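Local coordinates for protein D-ribulose-5-phosphate 3-epimerase, putative (Plasmodium falciparum, PDB 1TQX) that probably catalyses the interconversion of D-ribulose 5-phosphate and D-xylulose 5-phosphate, with one bound divalent metal ion per subunit, at residues 13-18 against 203-208; 35-40 against 53-58; 57-60 against 66-69; 68-73 against 141-146. One frame throughout, in Å; residues are numbered along the deposited sequence.

The four contacts sample one TIM barrel from rim to core. Interactions 2 and 3, with centres 6 Å apart, share Asn-57 and Leu-58 and pack helix 52-58 on the neighbouring strands 34-40 and 66-72. Interaction 4 crosses the barrel interior from strand 66-72, its centre about 13 Å from that of interaction 2. Interactions 2 and 4 meet at the zinc ion, to which 35-40 contributes His-36 and Asp-38, and 68-73 contributes His-70. Interaction 1 lies at the surface, where the loop after strand 7-10 meets helix 202-205; Leu-13 CD2 reaches Met-40 CE of interaction 2 at 3.8 Å, and the side chain of Ala-14 is about 11 Å from the zinc ion.

Interaction 1: 13-18 against 203-208; sequences LASNIS and SIFNAE
Ser-15 lays its CB over one face of the Phe-205 ring, and this CH-pi contact is the tight part of the join. The CB stands 3.5 Å from the ring centroid, 20° off the normal, and is displaced toward the rim carbons CD2 and CE2. With chi1 at 74°, OG sits between the backbone N and the carbonyl carbon, where it hydrogen-bonds to Val-12 O, and the methylene is left to meet the ring. A serine suits the spot because it is slim enough for a ring to lie close over it, yet polar enough to bind its own loop.

Beside it the side-chain packing slackens, Ala-14 CB lying 4.2 Å from Phe-205 CD1, although Ala-14 O is 3.6 Å from Phe-205 CB. At Ala-14 O the two segments are bridged by a water, which donates to that oxygen at 2.7 Å and accepts from Asn-206 ND2 at 2.8 Å; Asn-206, the first residue to leave the helical conformation, is exposed.

In this TIM barrel the contact joins the loop after the first strand, 7-10, to the short helix after the last, 197-200. Ala-14 is also near Gly-201, a predicted substrate-binding residue, and a bound sulfate. Glu-23 and Met-27 of helix 20-29 pack on Phe-205. The chemistry implies a join made by dispersion at the ring and by a single water at the solvent side, with neither segment giving a direct hydrogen bond to the other.

Interaction 2: 35-40 against 53-58; sequences IHLDVM and PVINNL. With ZN (zinc ion), chain D.
Leu-37 and Ile-55 meet on one side of strand 35-40, while the strand's flat groups, the imidazole of His-36 and the carboxylate of Asp-38, serve the zinc ion on the other. The imidazole is used at two points of its rim: His-36 NE2 binds zinc at 2.2 Å, and ND1 is hydrogen-bonded to Asp-68 OD2, two bonds that together help to fix the ring's rotation. The carboxylate binds through one oxygen, with Asp-38 OD1 2.1 Å from zinc and OD2 well beyond bonding distance. His-70 and Asp-179 complete the site, and Asp-38 is the predicted proton acceptor of the epimerase.

Such a division of labour belongs to the beta-alpha-beta unit of a TIM barrel, formed here by strand 34-40, helix 52-58 and strand 66-72: one side of the strand lines the centre, the other receives the helix. Strand and helix segments run nearly antiparallel, at 159°, with their axes 10.6 Å apart.

The filling between them is wholly aliphatic. Leu-37 and Ile-55 approach tip to tip, CD1 of the leucine lying 3.9 Å from CG2 of the isoleucine. Its other methyl, Leu-37 CD2, turns to Leu-58 CD2 at 4.0 Å, so the forked leucine serves two helix residues three positions apart, on the same side of the helix. Farther along the strand Val-39 CG2 crosses to Ile-55 CD1 at 3.7 Å. Ile-55 suits the place because its two arms serve different strand residues: CG2 goes to Leu-37, and the longer CD1 arm goes to Val-39.

Interaction 3: 57-60 against 66-69; sequences NLKK and FFDV
Phe-67 reaches from strand 66-69 into the angle between Leu-58 and Lys-59, within the beta-alpha-beta unit of the TIM barrel that runs from strand 34-40 through helix 52-58 to strand 66-72. The far end of the ring goes in first, and its CZ lies 3.7 Å from Leu-58 CG, the leucine meeting the ring end at a slant. Leu-58 CD2 is nearly as close to the same end of the ring, so the fork of the leucine touches it with its branch carbon and one methyl.

Lys-59 supplies a second wall. Its backbone is part of it, with Lys-59 CA 3.6 Å from Phe-67 CZ. The aliphatic chain then passes over one face of the ring, where CD stands 4.1 Å from the centroid and 19° off the normal, a CH-pi contact. CG is anti to the backbone N, and a bend at chi2 (63°) brings CD over the ring before the chain extends on to NZ. A lysine fits this partly exposed place because its methylenes can shelter an aromatic face while the ammonium group is carried onward.

One shell out, Leu-37 of strand 34-40, Thr-62 and Asn-87 touch Phe-67, and Leu-20, Ala-21 and Thr-24 of helix 20-29 pack on Leu-58. The backbone of Phe-67 is hydrogen-bonded to Asn-87 and Gln-88. The helix adds a backbone atom to the ring's surroundings, the carbonyl oxygen of Ile-55, which packs against Phe-67 CE2.

Interaction 4: 68-73 against 141-146; sequences DVHLMV and TVLVMT. With ZN (zinc ion), chain D.
His-70 and Leu-143 face each other across the interior of the TIM barrel, from strands 66-72 and 141-145, which are separated in the sheet by strands 88-92 and 116-121. Their side chains cross at about a right angle, so the leucine presents one methyl to the flat of the imidazole. Leu-143 CD1 is 3.5 Å from the ring centroid and 15° off its normal, and its closest ring atom is His-70 ND1 at 3.4 Å. The opposite face carries Met-72 CG, 3.3 Å above the ring plane. The imidazole is thus held between two aliphatic groups, which leave its nitrogens to the zinc and to a hydrogen-bond partner at the rim.

CG of His-70 is anti to the backbone N (chi1 -179°), extending the ring inward, where ND1 binds zinc at 2.3 Å. NE2 is hydrogen-bonded to His-92 NE2, a second-shell contact that helps to set the ring's rotation. A histidine suits this position because one flat ring offers both a metal ligand and a second polar atom; it is also a predicted substrate-binding residue.

Met-145 comes from another direction, at the ring edge. Bent at both chi2 and chi3, its flexible chain places the sulfur 78° off the ring normal in a Met-aromatic contact, 4.7 Å from the centroid. The ring carbon nearest to Met-145 SD is His-70 CE1, at 3.6 Å.

Interaction 1: 13-18 against 203-208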
# COMPACT_ATOMS: atom_id res chain seq x y z
N LEU A 13 2.15 10.98 0.74
CA LEU A 13 1.43 11.86 -0.17
C LEU A 13 0.74 12.96 0.63
O LEU A 13 0.58 14.09 0.16
CB LEU A 13 0.38 11.05 -0.94
CG LEU A 13 -0.38 11.72 -2.09
CD1 LEU A 13 0.51 11.80 -3.33
CD2 LEU A 13 -1.63 10.90 -2.41
N ALA A 14 0.35 12.62 1.86
CA ALA A 14 -0.34 13.56 2.75
C ALA A 14 0.58 14.44 3.60
O ALA A 14 0.10 15.27 4.37
CB ALA A 14 -1.30 12.78 3.66
N SER A 15 1.89 14.27 3.46
CA SER A 15 2.83 15.07 4.24
C SER A 15 3.36 16.25 3.43
O SER A 15 2.89 16.51 2.32
CB SER A 15 4.02 14.21 4.66
OG SER A 15 4.88 13.95 3.56
N ASN A 16 4.33 16.95 3.99
CA ASN A 16 4.97 18.06 3.30
C ASN A 16 6.04 17.37 2.46
O ASN A 16 7.18 17.20 2.89
CB ASN A 16 5.60 19.03 4.31
CG ASN A 16 4.54 19.80 5.08
OD1 ASN A 16 3.70 20.47 4.48
ND2 ASN A 16 4.59 19.72 6.41
N ILE A 17 5.65 16.95 1.25
CA ILE A 17 6.54 16.22 0.36
C ILE A 17 7.82 16.93 -0.06
O ILE A 17 8.75 16.28 -0.54
CB ILE A 17 5.78 15.74 -0.89
CG1 ILE A 17 4.55 14.93 -0.47
CG2 ILE A 17 6.66 14.82 -1.74
CD1 ILE A 17 3.73 14.39 -1.63
N SER A 18 7.90 18.25 0.12
CA SER A 18 9.12 18.96 -0.23
C SER A 18 10.13 18.75 0.90
O SER A 18 11.26 19.26 0.86
CB SER A 18 8.86 20.46 -0.44
OG SER A 18 8.40 21.07 0.75
N SER A 203 -5.00 11.19 8.36
CA SER A 203 -5.19 10.89 9.78
C SER A 203 -3.91 10.85 10.61
O SER A 203 -3.97 10.99 11.84
CB SER A 203 -5.97 9.58 9.95
OG SER A 203 -5.18 8.45 9.64
N ILE A 204 -2.77 10.64 9.96
CA ILE A 204 -1.51 10.60 10.68
C ILE A 204 -0.75 11.92 10.53
O ILE A 204 -0.35 12.53 11.53
CB ILE A 204 -0.62 9.43 10.19
CG1 ILE A 204 -1.23 8.10 10.66
CG2 ILE A 204 0.80 9.58 10.72
CD1 ILE A 204 -0.47 6.86 10.19
N PHE A 205 -0.56 12.39 9.30
CA PHE A 205 0.18 13.63 9.08
C PHE A 205 -0.53 14.91 9.53
O PHE A 205 0.11 15.96 9.65
CB PHE A 205 0.61 13.74 7.61
CG PHE A 205 1.72 12.79 7.25
CD1 PHE A 205 1.46 11.61 6.57
CD2 PHE A 205 3.04 13.06 7.65
CE1 PHE A 205 2.49 10.69 6.29
CE2 PHE A 205 4.07 12.15 7.38
CZ PHE A 205 3.79 10.96 6.70
N ASN A 206 -1.83 14.83 9.78
CA ASN A 206 -2.57 16.01 10.24
C ASN A 206 -3.07 15.77 11.66
O ASN A 206 -3.89 16.52 12.18
CB ASN A 206 -3.75 16.32 9.32
CG ASN A 206 -3.31 16.74 7.93
OD1 ASN A 206 -2.49 17.64 7.77
ND2 ASN A 206 -3.86 16.08 6.91
N ALA A 207 -2.56 14.72 12.30
CA ALA A 207 -2.96 14.37 13.65
C ALA A 207 -2.39 15.34 14.68
O ALA A 207 -1.34 15.95 14.47
CB ALA A 207 -2.53 12.96 13.99
N GLU A 208 -3.09 15.45 15.81
CA GLU A 208 -2.65 16.31 16.89
C GLU A 208 -1.54 15.56 17.63
O GLU A 208 -0.61 16.16 18.17
CB GLU A 208 -3.84 16.59 17.83
CG GLU A 208 -3.85 17.98 18.44
CD GLU A 208 -3.96 19.08 17.40
OE1 GLU A 208 -4.97 19.11 16.67
OE2 GLU A 208 -3.04 19.91 17.33
O HOH W 1 -2.52 15.89 4.41

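Interaction 2: 35-40 against 53-58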
# COMPACT_ATOMS: atom_id res chain seq x y z
N ILE A 35 6.84 2.77 5.14
CA ILE A 35 6.60 4.12 4.65
C ILE A 35 5.95 3.85 3.29
O ILE A 35 6.52 3.16 2.45
CB ILE A 35 7.90 4.98 4.52
CG1 ILE A 35 7.52 6.44 4.22
CG2 ILE A 35 8.83 4.44 3.43
CD1 ILE A 35 6.72 7.09 5.34
N HIS A 36 4.72 4.33 3.11
CA HIS A 36 3.97 4.10 1.89
C HIS A 36 4.20 5.20 0.86
O HIS A 36 3.84 6.37 1.09
CB HIS A 36 2.48 4.01 2.22
CG HIS A 36 1.65 3.43 1.12
ND1 HIS A 36 1.66 2.08 0.81
CD2 HIS A 36 0.79 4.00 0.25
CE1 HIS A 36 0.84 1.85 -0.20
NE2 HIS A 36 0.30 3.00 -0.56
N LEU A 37 4.78 4.83 -0.27
CA LEU A 37 5.13 5.78 -1.33
C LEU A 37 4.25 5.66 -2.57
O LEU A 37 4.40 4.73 -3.36
CB LEU A 37 6.60 5.57 -1.71
CG LEU A 37 7.55 5.60 -0.50
CD1 LEU A 37 8.88 4.90 -0.81
CD2 LEU A 37 7.78 7.05 -0.10
N ASP A 38 3.33 6.61 -2.74
CA ASP A 38 2.42 6.62 -3.89
C ASP A 38 3.01 7.26 -5.14
O ASP A 38 3.27 8.46 -5.15
CB ASP A 38 1.12 7.34 -3.53
CG ASP A 38 0.26 6.55 -2.57
OD1 ASP A 38 0.10 5.34 -2.77
OD2 ASP A 38 -0.27 7.15 -1.61
N VAL A 39 3.18 6.46 -6.19
CA VAL A 39 3.72 6.93 -7.46
C VAL A 39 2.55 7.03 -8.46
O VAL A 39 1.90 6.03 -8.74
CB VAL A 39 4.78 5.95 -8.01
CG1 VAL A 39 5.37 6.47 -9.32
CG2 VAL A 39 5.88 5.76 -6.96
N MET A 40 2.30 8.23 -8.97
CA MET A 40 1.21 8.49 -9.91
C MET A 40 1.78 9.17 -11.16
O MET A 40 2.61 10.08 -11.04
CB MET A 40 0.16 9.38 -9.24
CG MET A 40 -0.33 8.82 -7.91
SD MET A 40 -1.33 10.02 -7.04
CE MET A 40 -1.93 9.04 -5.65
N PRO A 53 13.45 8.68 -9.00
CA PRO A 53 14.53 9.59 -8.59
C PRO A 53 14.35 10.10 -7.16
O PRO A 53 15.31 10.22 -6.40
CB PRO A 53 14.43 10.72 -9.61
CG PRO A 53 13.97 10.00 -10.85
CD PRO A 53 12.89 9.08 -10.30
N VAL A 54 13.11 10.41 -6.79
CA VAL A 54 12.82 10.90 -5.46
C VAL A 54 12.94 9.78 -4.43
O VAL A 54 13.56 9.95 -3.38
CB VAL A 54 11.40 11.50 -5.39
CG1 VAL A 54 11.10 11.99 -3.98
CG2 VAL A 54 11.27 12.65 -6.38
N ILE A 55 12.35 8.63 -4.73
CA ILE A 55 12.41 7.49 -3.83
C ILE A 55 13.83 6.97 -3.62
O ILE A 55 14.22 6.62 -2.50
CB ILE A 55 11.51 6.34 -4.35
CG1 ILE A 55 10.04 6.79 -4.33
CG2 ILE A 55 11.72 5.07 -3.52
CD1 ILE A 55 9.08 5.86 -5.05
N ASN A 56 14.61 6.90 -4.69
CA ASN A 56 15.99 6.42 -4.60
C ASN A 56 16.84 7.35 -3.73
O ASN A 56 17.74 6.88 -3.01
CB ASN A 56 16.61 6.29 -6.00
CG ASN A 56 16.01 5.14 -6.79
OD1 ASN A 56 16.11 5.10 -8.02
ND2 ASN A 56 15.38 4.20 -6.09
N ASN A 57 16.57 8.65 -3.79
CA ASN A 57 17.30 9.63 -3.00
C ASN A 57 16.89 9.53 -1.52
O ASN A 57 17.73 9.62 -0.63
CB ASN A 57 17.03 11.05 -3.51
CG ASN A 57 17.89 12.11 -2.82
OD1 ASN A 57 17.43 12.85 -1.95
ND2 ASN A 57 19.16 12.17 -3.21
N LEU A 58 15.60 9.32 -1.29
CA LEU A 58 15.08 9.19 0.08
C LEU A 58 15.80 8.07 0.84
O LEU A 58 16.11 8.21 2.03
CB LEU A 58 13.58 8.88 0.04
CG LEU A 58 12.90 8.59 1.38
CD1 LEU A 58 12.96 9.82 2.27
CD2 LEU A 58 11.46 8.16 1.14
ZN ZN D . -1.20 3.85 -1.99

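Interaction 3: 57-60 against 66-69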
# COMPACT_ATOMS: atom_id res chain seq x y z
N ASN A 57 16.57 8.65 -3.79
CA ASN A 57 17.30 9.63 -3.00
C ASN A 57 16.89 9.53 -1.52
O ASN A 57 17.73 9.62 -0.63
CB ASN A 57 17.03 11.05 -3.51
CG ASN A 57 17.89 12.11 -2.82
OD1 ASN A 57 17.43 12.85 -1.95
ND2 ASN A 57 19.16 12.17 -3.21
N LEU A 58 15.60 9.32 -1.29
CA LEU A 58 15.08 9.19 0.08
C LEU A 58 15.80 8.07 0.84
O LEU A 58 16.11 8.21 2.03
CB LEU A 58 13.58 8.88 0.04
CG LEU A 58 12.90 8.59 1.38
CD1 LEU A 58 12.96 9.82 2.27
CD2 LEU A 58 11.46 8.16 1.14
N LYS A 59 16.06 6.96 0.16
CA LYS A 59 16.72 5.81 0.77
C LYS A 59 18.06 6.16 1.42
O LYS A 59 18.51 5.49 2.35
CB LYS A 59 16.92 4.71 -0.27
CG LYS A 59 17.47 3.40 0.27
CD LYS A 59 16.53 2.76 1.27
CE LYS A 59 17.13 1.48 1.85
NZ LYS A 59 16.29 0.94 2.94
N LYS A 60 18.68 7.22 0.93
CA LYS A 60 19.97 7.66 1.46
C LYS A 60 19.85 8.19 2.90
O LYS A 60 20.82 8.16 3.66
CB LYS A 60 20.54 8.76 0.56
CG LYS A 60 21.90 9.29 0.99
CD LYS A 60 22.25 10.63 0.32
CE LYS A 60 22.52 10.51 -1.18
NZ LYS A 60 21.30 10.14 -1.96
N PHE A 66 10.75 0.15 6.06
CA PHE A 66 10.43 -0.63 4.86
C PHE A 66 9.82 0.25 3.75
O PHE A 66 8.84 0.96 3.99
CB PHE A 66 9.43 -1.71 5.29
CG PHE A 66 9.08 -2.73 4.24
CD1 PHE A 66 9.63 -4.01 4.28
CD2 PHE A 66 8.08 -2.47 3.30
CE1 PHE A 66 9.20 -5.01 3.41
CE2 PHE A 66 7.64 -3.47 2.42
CZ PHE A 66 8.19 -4.74 2.48
N PHE A 67 10.40 0.20 2.56
CA PHE A 67 9.92 1.00 1.43
C PHE A 67 8.80 0.29 0.68
O PHE A 67 9.03 -0.66 -0.06
CB PHE A 67 11.08 1.33 0.48
CG PHE A 67 11.84 2.58 0.85
CD1 PHE A 67 12.23 2.83 2.17
CD2 PHE A 67 12.20 3.51 -0.13
CE1 PHE A 67 12.96 3.99 2.49
CE2 PHE A 67 12.92 4.66 0.19
CZ PHE A 67 13.30 4.90 1.50
N ASP A 68 7.57 0.77 0.88
CA ASP A 68 6.40 0.18 0.24
C ASP A 68 5.91 1.12 -0.87
O ASP A 68 5.27 2.14 -0.62
CB ASP A 68 5.34 -0.04 1.33
CG ASP A 68 4.02 -0.53 0.78
OD1 ASP A 68 4.02 -1.37 -0.14
OD2 ASP A 68 2.99 -0.07 1.31
N VAL A 69 6.22 0.75 -2.11
CA VAL A 69 5.86 1.56 -3.28
C VAL A 69 4.59 1.12 -3.99
O VAL A 69 4.50 -0.00 -4.48
CB VAL A 69 7.03 1.58 -4.31
CG1 VAL A 69 6.73 2.60 -5.40
CG2 VAL A 69 8.35 1.90 -3.61

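Interaction 4: 68-73 against 141-146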
# COMPACT_ATOMS: atom_id res chain seq x y z
N ASP A 68 7.57 0.77 0.88
CA ASP A 68 6.40 0.18 0.24
C ASP A 68 5.91 1.12 -0.87
O ASP A 68 5.27 2.14 -0.62
CB ASP A 68 5.34 -0.04 1.33
CG ASP A 68 4.02 -0.53 0.78
OD1 ASP A 68 4.02 -1.37 -0.14
OD2 ASP A 68 2.99 -0.07 1.31
N VAL A 69 6.22 0.75 -2.11
CA VAL A 69 5.86 1.56 -3.28
C VAL A 69 4.59 1.12 -3.99
O VAL A 69 4.50 -0.00 -4.48
CB VAL A 69 7.03 1.58 -4.31
CG1 VAL A 69 6.73 2.60 -5.40
CG2 VAL A 69 8.35 1.90 -3.61
N HIS A 70 3.61 2.02 -4.04
CA HIS A 70 2.34 1.75 -4.70
C HIS A 70 2.41 2.40 -6.08
O HIS A 70 2.34 3.62 -6.20
CB HIS A 70 1.19 2.34 -3.88
CG HIS A 70 -0.17 2.09 -4.48
ND1 HIS A 70 -1.32 2.58 -3.91
CD2 HIS A 70 -0.55 1.43 -5.59
CE1 HIS A 70 -2.36 2.23 -4.65
NE2 HIS A 70 -1.92 1.53 -5.68
N LEU A 71 2.54 1.57 -7.11
CA LEU A 71 2.63 2.06 -8.48
C LEU A 71 1.28 2.27 -9.16
O LEU A 71 0.73 1.35 -9.75
CB LEU A 71 3.48 1.08 -9.31
CG LEU A 71 4.91 0.87 -8.81
CD1 LEU A 71 5.53 -0.36 -9.47
CD2 LEU A 71 5.74 2.12 -9.11
N MET A 72 0.75 3.48 -9.05
CA MET A 72 -0.52 3.80 -9.71
C MET A 72 -0.09 4.41 -11.04
O MET A 72 -0.27 5.60 -11.28
CB MET A 72 -1.31 4.82 -8.89
CG MET A 72 -1.95 4.22 -7.64
SD MET A 72 -2.74 5.43 -6.56
CE MET A 72 -1.44 5.71 -5.36
N VAL A 73 0.48 3.56 -11.89
CA VAL A 73 0.99 4.00 -13.18
C VAL A 73 0.74 3.00 -14.28
O VAL A 73 0.41 1.83 -14.03
CB VAL A 73 2.52 4.18 -13.12
CG1 VAL A 73 2.91 5.18 -12.03
CG2 VAL A 73 3.18 2.82 -12.84
N THR A 141 1.29 -9.24 -0.90
CA THR A 141 0.25 -8.34 -0.40
C THR A 141 -0.79 -7.96 -1.45
O THR A 141 -0.46 -7.78 -2.63
CB THR A 141 0.88 -7.00 0.06
OG1 THR A 141 1.96 -7.24 0.97
CG2 THR A 141 -0.18 -6.11 0.73
N VAL A 142 -2.04 -7.85 -1.02
CA VAL A 142 -3.11 -7.40 -1.90
C VAL A 142 -3.55 -6.07 -1.29
O VAL A 142 -3.89 -6.01 -0.11
CB VAL A 142 -4.32 -8.36 -1.93
CG1 VAL A 142 -5.47 -7.70 -2.70
CG2 VAL A 142 -3.94 -9.66 -2.60
N LEU A 143 -3.50 -5.01 -2.08
CA LEU A 143 -3.88 -3.69 -1.61
C LEU A 143 -5.31 -3.39 -2.07
O LEU A 143 -5.55 -3.13 -3.25
CB LEU A 143 -2.91 -2.63 -2.18
CG LEU A 143 -2.91 -1.20 -1.63
CD1 LEU A 143 -1.76 -0.43 -2.29
CD2 LEU A 143 -4.23 -0.51 -1.91
N VAL A 144 -6.25 -3.45 -1.14
CA VAL A 144 -7.65 -3.19 -1.42
C VAL A 144 -7.90 -1.69 -1.27
O VAL A 144 -7.87 -1.16 -0.16
CB VAL A 144 -8.58 -3.95 -0.43
CG1 VAL A 144 -10.04 -3.56 -0.66
CG2 VAL A 144 -8.40 -5.46 -0.59
N MET A 145 -8.10 -0.99 -2.39
CA MET A 145 -8.37 0.44 -2.34
C MET A 145 -9.72 0.64 -1.68
O MET A 145 -10.71 0.00 -2.07
CB MET A 145 -8.41 1.06 -3.74
CG MET A 145 -7.08 1.14 -4.47
SD MET A 145 -5.82 2.09 -3.57
CE MET A 145 -6.59 3.69 -3.43
N THR A 146 -9.78 1.50 -0.67
CA THR A 146 -11.04 1.77 0.01
C THR A 146 -11.55 3.15 -0.42
O THR A 146 -12.47 3.71 0.19
CB THR A 146 -10.90 1.69 1.54
OG1 THR A 146 -9.72 2.40 1.96
CG2 THR A 146 -10.79 0.23 1.98
ZN ZN D . -1.20 3.85 -1.99